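Local coordinates for putative D-glycero-D-manno-heptose 7-phosphate kinase (Campylobacter jejuni subsp. jejuni, PDB 4N3O), which phosphorylates D-glycero-alpha-D-manno-heptose 7-phosphate at C-1 with ATP, an early step in making the GDP-heptose used for capsule polysaccharide, at residues A[13-18]-A[114-119]; A[36-41]-A[170-175]. All blocks are in the same frame, centred on the assembly; numbering follows the deposited sequence.

Interaction 1 (A[13-18]-A[114-119])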
ATOM      1  N   LEU A  13       8.011  -4.970   5.627  1.00 34.16           N
ATOM      2  CA  LEU A  13       9.319  -4.386   5.830  1.00 33.01           C
ATOM      3  C   LEU A  13       9.098  -3.180   6.734  1.00 33.05           C
ATOM      4  O   LEU A  13       7.955  -2.840   7.064  1.00 30.39           O
ATOM      5  CB  LEU A  13       9.921  -3.958   4.505  1.00 35.62           C
ATOM      6  CG  LEU A  13      10.185  -5.139   3.566  1.00 39.32           C
ATOM      7  CD1 LEU A  13      10.717  -4.642   2.228  1.00 42.83           C
ATOM      8  CD2 LEU A  13      11.184  -6.100   4.179  1.00 40.87           C
ATOM      9  N   ARG A  14      10.170  -2.527   7.138  1.00 33.65           N
ATOM     10  CA  ARG A  14      10.042  -1.409   8.042  1.00 37.01           C
ATOM     11  C   ARG A  14      10.879  -0.250   7.620  1.00 35.93           C
ATOM     12  O   ARG A  14      11.888  -0.400   6.946  1.00 40.12           O
ATOM     13  CB  ARG A  14      10.508  -1.783   9.452  1.00 39.48           C
ATOM     14  CG  ARG A  14      11.967  -2.206   9.471  1.00 44.92           C
ATOM     15  CD  ARG A  14      12.695  -1.615  10.659  1.00 48.95           C
ATOM     16  NE  ARG A  14      14.136  -1.863  10.610  1.00 52.44           N
ATOM     17  CZ  ARG A  14      14.975  -1.256   9.765  1.00 55.30           C
ATOM     18  NH1 ARG A  14      14.521  -0.400   8.845  1.00 55.96           N
ATOM     19  NH2 ARG A  14      16.275  -1.531   9.816  1.00 54.79           N
ATOM     20  N   LEU A  15      10.498   0.897   8.130  1.00 34.77           N
ATOM     21  CA  LEU A  15      11.164   2.122   7.856  1.00 37.87           C
ATOM     22  C   LEU A  15      11.607   2.742   9.172  1.00 37.13           C
ATOM     23  O   LEU A  15      10.817   2.872  10.102  1.00 34.98           O
ATOM     24  CB  LEU A  15      10.158   3.007   7.158  1.00 42.19           C
ATOM     25  CG  LEU A  15      10.564   4.300   6.531  1.00 48.82           C
ATOM     26  CD1 LEU A  15      11.778   4.097   5.640  1.00 55.28           C
ATOM     27  CD2 LEU A  15       9.363   4.784   5.739  1.00 51.21           C
ATOM     28  N   GLY A  16      12.886   3.070   9.274  1.00 39.89           N
ATOM     29  CA  GLY A  16      13.400   3.731  10.452  1.00 40.85           C
ATOM     30  C   GLY A  16      13.090   5.200  10.306  1.00 44.26           C
ATOM     31  O   GLY A  16      13.682   5.878   9.480  1.00 52.15           O
ATOM     32  N   LEU A  17      12.159   5.694  11.110  1.00 45.82           N
ATOM     33  CA  LEU A  17      11.748   7.081  11.055  1.00 46.85           C
ATOM     34  C   LEU A  17      12.668   7.973  11.871  1.00 49.97           C
ATOM     35  O   LEU A  17      12.961   9.100  11.468  1.00 50.78           O
ATOM     36  CB  LEU A  17      10.308   7.221  11.551  1.00 48.01           C
ATOM     37  CG  LEU A  17       9.221   6.586  10.686  1.00 46.53           C
ATOM     38  CD1 LEU A  17       7.846   6.761  11.319  1.00 47.41           C
ATOM     39  CD2 LEU A  17       9.240   7.217   9.317  1.00 51.98           C
ATOM     40  N   ALA A  18      13.101   7.484  13.029  1.00 49.22           N
ATOM     41  CA  ALA A  18      14.037   8.241  13.856  1.00 50.39           C
ATOM     42  C   ALA A  18      14.756   7.327  14.831  1.00 53.89           C
ATOM     43  O   ALA A  18      14.279   6.227  15.151  1.00 52.43           O
ATOM     44  CB  ALA A  18      13.324   9.358  14.602  1.00 50.94           C
ATOM     45  N   SER A 114      18.537  -3.461   0.201  1.00 77.23           N
ATOM     46  CA  SER A 114      17.767  -2.368   0.799  1.00 76.06           C
ATOM     47  C   SER A 114      17.926  -2.324   2.342  1.00 73.89           C
ATOM     48  O   SER A 114      18.210  -3.346   2.990  1.00 73.42           O
ATOM     49  CB  SER A 114      16.296  -2.510   0.391  1.00 75.39           C
ATOM     50  OG  SER A 114      16.177  -2.695  -1.018  1.00 76.01           O
ATOM     51  N   GLY A 115      17.770  -1.134   2.919  1.00 68.34           N
ATOM     52  CA  GLY A 115      17.915  -0.949   4.373  1.00 64.05           C
ATOM     53  C   GLY A 115      16.571  -0.819   5.057  1.00 59.57           C
ATOM     54  O   GLY A 115      16.347   0.109   5.845  1.00 59.18           O
ATOM     55  N   LEU A 116      15.692  -1.779   4.775  1.00 55.15           N
ATOM     56  CA  LEU A 116      14.333  -1.776   5.299  1.00 52.36           C
ATOM     57  C   LEU A 116      14.003  -2.966   6.198  1.00 46.69           C
ATOM     58  O   LEU A 116      12.837  -3.275   6.386  1.00 43.11           O
ATOM     59  CB  LEU A 116      13.345  -1.746   4.119  1.00 52.67           C
ATOM     60  CG  LEU A 116      13.483  -0.561   3.163  1.00 55.59           C
ATOM     61  CD1 LEU A 116      12.532  -0.673   1.984  1.00 57.43           C
ATOM     62  CD2 LEU A 116      13.235   0.731   3.920  1.00 61.70           C
ATOM     63  N   GLY A 117      15.020  -3.630   6.743  1.00 45.49           N
ATOM     64  CA  GLY A 117      14.821  -4.785   7.637  1.00 43.83           C
ATOM     65  C   GLY A 117      14.595  -6.087   6.900  1.00 44.02           C
ATOM     66  O   GLY A 117      13.964  -7.009   7.423  1.00 46.02           O
ATOM     67  N   GLY A 118      15.108  -6.151   5.678  1.00 48.65           N
ATOM     68  CA  GLY A 118      14.953  -7.314   4.794  1.00 52.13           C
ATOM     69  C   GLY A 118      15.246  -8.701   5.349  1.00 55.49           C
ATOM     70  O   GLY A 118      14.474  -9.631   5.107  1.00 57.86           O
ATOM     71  N   SER A 119      16.335  -8.851   6.103  1.00 54.32           N
ATOM     72  CA  SER A 119      16.720 -10.179   6.626  1.00 56.40           C
ATOM     73  C   SER A 119      15.849 -10.671   7.777  1.00 53.54           C
ATOM     74  O   SER A 119      15.479 -11.844   7.837  1.00 57.49           O
ATOM     75  CB  SER A 119      18.168 -10.163   7.074  1.00 58.94           C
ATOM     76  OG  SER A 119      19.007  -9.761   6.009  1.00 63.68           O
TER
HETATM   77  O   HOH W   1      14.966   2.725   7.575  1.00 49.76           O

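Interaction 2 (A[36-41]-A[170-175])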
ATOM      1  N   LEU A  36      12.510   4.740  16.554  1.00 50.67           N
ATOM      2  CA  LEU A  36      11.100   4.796  16.235  1.00 44.80           C
ATOM      3  C   LEU A  36      10.993   4.254  14.849  1.00 43.04           C
ATOM      4  O   LEU A  36      11.501   4.878  13.915  1.00 42.75           O
ATOM      5  CB  LEU A  36      10.574   6.225  16.243  1.00 45.34           C
ATOM      6  CG  LEU A  36       9.165   6.408  15.661  1.00 43.32           C
ATOM      7  CD1 LEU A  36       8.141   5.652  16.483  1.00 43.29           C
ATOM      8  CD2 LEU A  36       8.773   7.866  15.561  1.00 42.59           C
ATOM      9  N   ASN A  37      10.373   3.082  14.701  1.00 40.05           N
ATOM     10  CA  ASN A  37      10.185   2.526  13.374  1.00 38.99           C
ATOM     11  C   ASN A  37       8.718   2.219  13.136  1.00 36.48           C
ATOM     12  O   ASN A  37       7.882   2.307  14.054  1.00 33.93           O
ATOM     13  CB  ASN A  37      11.084   1.333  13.132  1.00 40.42           C
ATOM     14  CG  ASN A  37      10.892   0.266  14.150  1.00 46.14           C
ATOM     15  OD1 ASN A  37       9.771   0.033  14.618  1.00 49.91           O
ATOM     16  ND2 ASN A  37      11.980  -0.408  14.511  1.00 52.61           N
ATOM     17  N   ALA A  38       8.404   1.900  11.890  1.00 33.83           N
ATOM     18  CA  ALA A  38       7.029   1.680  11.508  1.00 32.15           C
ATOM     19  C   ALA A  38       6.991   0.784  10.305  1.00 29.54           C
ATOM     20  O   ALA A  38       7.748   0.987   9.372  1.00 30.62           O
ATOM     21  CB  ALA A  38       6.376   3.018  11.185  1.00 30.57           C
ATOM     22  N   THR A  39       6.118  -0.211  10.328  1.00 28.50           N
ATOM     23  CA  THR A  39       6.018  -1.118   9.191  1.00 29.01           C
ATOM     24  C   THR A  39       5.352  -0.452   8.036  1.00 29.71           C
ATOM     25  O   THR A  39       4.511   0.442   8.219  1.00 33.33           O
ATOM     26  CB  THR A  39       5.269  -2.407   9.547  1.00 28.92           C
ATOM     27  OG1 THR A  39       4.030  -2.090  10.183  1.00 36.13           O
ATOM     28  CG2 THR A  39       6.101  -3.253  10.492  1.00 29.72           C
ATOM     29  N   ILE A  40       5.729  -0.878   6.832  1.00 32.97           N
ATOM     30  CA  ILE A  40       5.159  -0.330   5.608  1.00 32.04           C
ATOM     31  C   ILE A  40       4.662  -1.409   4.670  1.00 32.49           C
ATOM     32  O   ILE A  40       4.989  -2.574   4.832  1.00 31.83           O
ATOM     33  CB  ILE A  40       6.137   0.589   4.895  1.00 33.80           C
ATOM     34  CG1 ILE A  40       7.457  -0.132   4.606  1.00 37.72           C
ATOM     35  CG2 ILE A  40       6.388   1.812   5.748  1.00 35.07           C
ATOM     36  CD1 ILE A  40       8.421   0.715   3.797  1.00 39.20           C
ATOM     37  N   SER A  41       3.906  -0.982   3.660  1.00 33.30           N
ATOM     38  CA  SER A  41       3.236  -1.874   2.706  1.00 35.40           C
ATOM     39  C   SER A  41       4.134  -2.484   1.623  1.00 35.09           C
ATOM     40  O   SER A  41       3.744  -2.554   0.471  1.00 36.44           O
ATOM     41  CB  SER A  41       2.065  -1.110   2.033  1.00 34.13           C
ATOM     42  OG  SER A  41       2.558   0.008   1.286  1.00 36.06           O
ATOM     43  N   GLY A 170       4.514  -5.248  14.013  1.00 37.65           N
ATOM     44  CA  GLY A 170       3.997  -4.260  13.083  1.00 37.89           C
ATOM     45  C   GLY A 170       3.551  -2.965  13.733  1.00 37.00           C
ATOM     46  O   GLY A 170       3.653  -2.797  14.949  1.00 36.49           O
ATOM     47  N   GLY A 171       3.034  -2.059  12.914  1.00 33.26           N
ATOM     48  CA  GLY A 171       2.607  -0.768  13.400  1.00 33.51           C
ATOM     49  C   GLY A 171       3.803   0.138  13.701  1.00 34.08           C
ATOM     50  O   GLY A 171       4.912  -0.071  13.205  1.00 32.74           O
ATOM     51  N   PHE A 172       3.550   1.161  14.502  1.00 33.76           N
ATOM     52  CA  PHE A 172       4.576   2.076  14.940  1.00 33.90           C
ATOM     53  C   PHE A 172       5.070   1.531  16.244  1.00 37.84           C
ATOM     54  O   PHE A 172       4.277   1.184  17.111  1.00 36.92           O
ATOM     55  CB  PHE A 172       4.003   3.465  15.147  1.00 35.28           C
ATOM     56  CG  PHE A 172       3.863   4.267  13.888  1.00 34.27           C
ATOM     57  CD1 PHE A 172       3.018   3.867  12.886  1.00 35.45           C
ATOM     58  CD2 PHE A 172       4.544   5.448  13.745  1.00 35.03           C
ATOM     59  CE1 PHE A 172       2.896   4.609  11.727  1.00 36.71           C
ATOM     60  CE2 PHE A 172       4.418   6.200  12.603  1.00 35.27           C
ATOM     61  CZ  PHE A 172       3.607   5.776  11.586  1.00 34.38           C
ATOM     62  N   ASN A 173       6.387   1.427  16.378  1.00 41.04           N
ATOM     63  CA  ASN A 173       6.994   0.915  17.592  1.00 44.38           C
ATOM     64  C   ASN A 173       8.092   1.844  18.032  1.00 47.41           C
ATOM     65  O   ASN A 173       8.978   2.182  17.250  1.00 47.08           O
ATOM     66  CB  ASN A 173       7.578  -0.475  17.355  1.00 45.69           C
ATOM     67  CG  ASN A 173       6.513  -1.521  17.091  1.00 46.19           C
ATOM     68  OD1 ASN A 173       5.707  -1.831  17.963  1.00 49.53           O
ATOM     69  ND2 ASN A 173       6.524  -2.093  15.888  1.00 46.28           N
ATOM     70  N   PHE A 174       8.005   2.282  19.278  1.00 50.44           N
ATOM     71  CA  PHE A 174       9.010   3.138  19.854  1.00 54.14           C
ATOM     72  C   PHE A 174       9.810   2.245  20.770  1.00 54.84           C
ATOM     73  O   PHE A 174       9.262   1.683  21.711  1.00 58.34           O
ATOM     74  CB  PHE A 174       8.379   4.266  20.647  1.00 56.03           C
ATOM     75  CG  PHE A 174       9.354   5.332  21.030  1.00 56.96           C
ATOM     76  CD1 PHE A 174      10.169   5.182  22.138  1.00 60.44           C
ATOM     77  CD2 PHE A 174       9.457   6.487  20.278  1.00 56.55           C
ATOM     78  CE1 PHE A 174      11.067   6.174  22.495  1.00 60.47           C
ATOM     79  CE2 PHE A 174      10.352   7.475  20.625  1.00 56.55           C
ATOM     80  CZ  PHE A 174      11.159   7.316  21.734  1.00 59.20           C
HETATM   81  N   MSE A 175      11.098   2.114  20.496  1.00 54.69           N
HETATM   82  CA  MSE A 175      11.936   1.226  21.281  1.00 58.29           C
HETATM   83  C   MSE A 175      12.999   1.965  22.033  1.00 63.60           C
HETATM   84  O   MSE A 175      13.724   2.792  21.469  1.00 63.01           O
HETATM   85  CB  MSE A 175      12.500   0.202  20.319  1.00 56.68           C
HETATM   86  CG  MSE A 175      11.342  -0.229  19.411  1.00 58.52           C
HETATM   87 SE   MSE A 175      11.895  -1.841  18.485  0.75 56.25          SE
HETATM   88  CE  MSE A 175      10.326  -2.320  17.429  1.00 53.63           C
TER
HETATM   89  O   HOH W   2       7.628  -1.272  13.568  1.00 36.26           O

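Interaction 1 (A[13-18]-A[114-119])
The glycine-rich phosphate-binding loop of a GHMP kinase, which by similarity to relatives binds ATP, is held here against strand 6-21 by a nearly straight hydrogen bond from Arg-14 N to Leu-116 O (2.9 Å, 174° at the hydrogen). Leu-13 CB packs against Leu-116 CB at 4.1 Å, and Leu-15 CD1 meets Leu-116 CD2, the two leucines running alongside each other in the same direction. Leucine suits position 116 because its branched side chain meets Leu-13 and Leu-15 on the strand and also touches Phe-303 and Phe-206. In Arg-14, chi1 of 60° together with a bend at chi2 carries the guanidinium over the loop: one face covers the Leu-116 to Gly-117 peptide, with Gly-117 N 3.7 Å above the plane. Gly-117, the helix N-cap, has positive phi, which glycine adopts readily, and with no side chain it lets Arg-14 lie close over the backbone. Water 1 accepts from Gly-16 N (2.7 Å) and gives a weak bond to Gly-115 O. Arg-14 NE forms a salt bridge with Asp-163, the proposed proton acceptor. Lying over the peptide and paired with this acid, the guanidinium is probably restrained in rotation, consistent with its inferred role in stabilising the transition state.

Interaction 2 (A[36-41]-A[170-175])
Asn-37 and Asn-173 exchange two backbone hydrogen bonds, Asn-37 N to Asn-173 O at 3.0 Å and Asn-173 N to Asn-37 O at 2.9 Å. Next along the pairing, Thr-39 N donates to Gly-171 O from well above the carbonyl plane, while Gly-171 N returns a 2.9 Å bond to Thr-39 OG1. Threonine suits the place facing the two glycines: chi1 of 51° turns OG1, which also bonds Thr-333, toward Gly-171 N, and CG2 rests on Gly-170 CA. Gly-170 and Gly-171 both have positive phi, readily adopted by glycine where the chain leaves helix 162-169. Asparagines suit 37 and 173 because their amides, 83° apart in plane, offer water 2 an acceptor, Asn-37 OD1, and a donor, Asn-173 ND2 (2.7 Å); the water also donates to Gly-171 O. These residues join strands 31-40 and 172-178, antiparallel neighbours in the large mixed sheet of the GHMP kinase fold. On the Asn-37 face, the selenomethionine Met-175 brings CE to 3.7 Å from Asn-37 OD1. On the face carrying Ala-38 and Phe-172, Ala-38 CB sits squarely over the ring, 3.7 Å from its centroid, a CH-pi contact that the small methyl suits. Leu-36 CD1 touches Phe-174 CD2 at 4.1 Å, and helix 236-248 covers both side chains.

Overall arrangement
From the N terminus, the chain runs along strand 6-21, which carries 13-18, and turns back through strand 31-40, which carries 36-41. Interaction 1 closes its loop when the chain reaches 114-119, at the start of helix 118-134; interaction 2 closes later, once helix 162-169 has led into strand 172-178. Their segments alternate, so the two loops cross. Their centres lie 9 Å apart, joined directly where strands 6-21 and 31-40 pair: Leu-13 O and Ile-40 N are 3.0 Å apart, and Leu-17 and Ala-18 form a classic beta bulge opposite Leu-36. The phosphate-binding loop and strand 172-178 are thereby tied to two adjacent strands of one sheet.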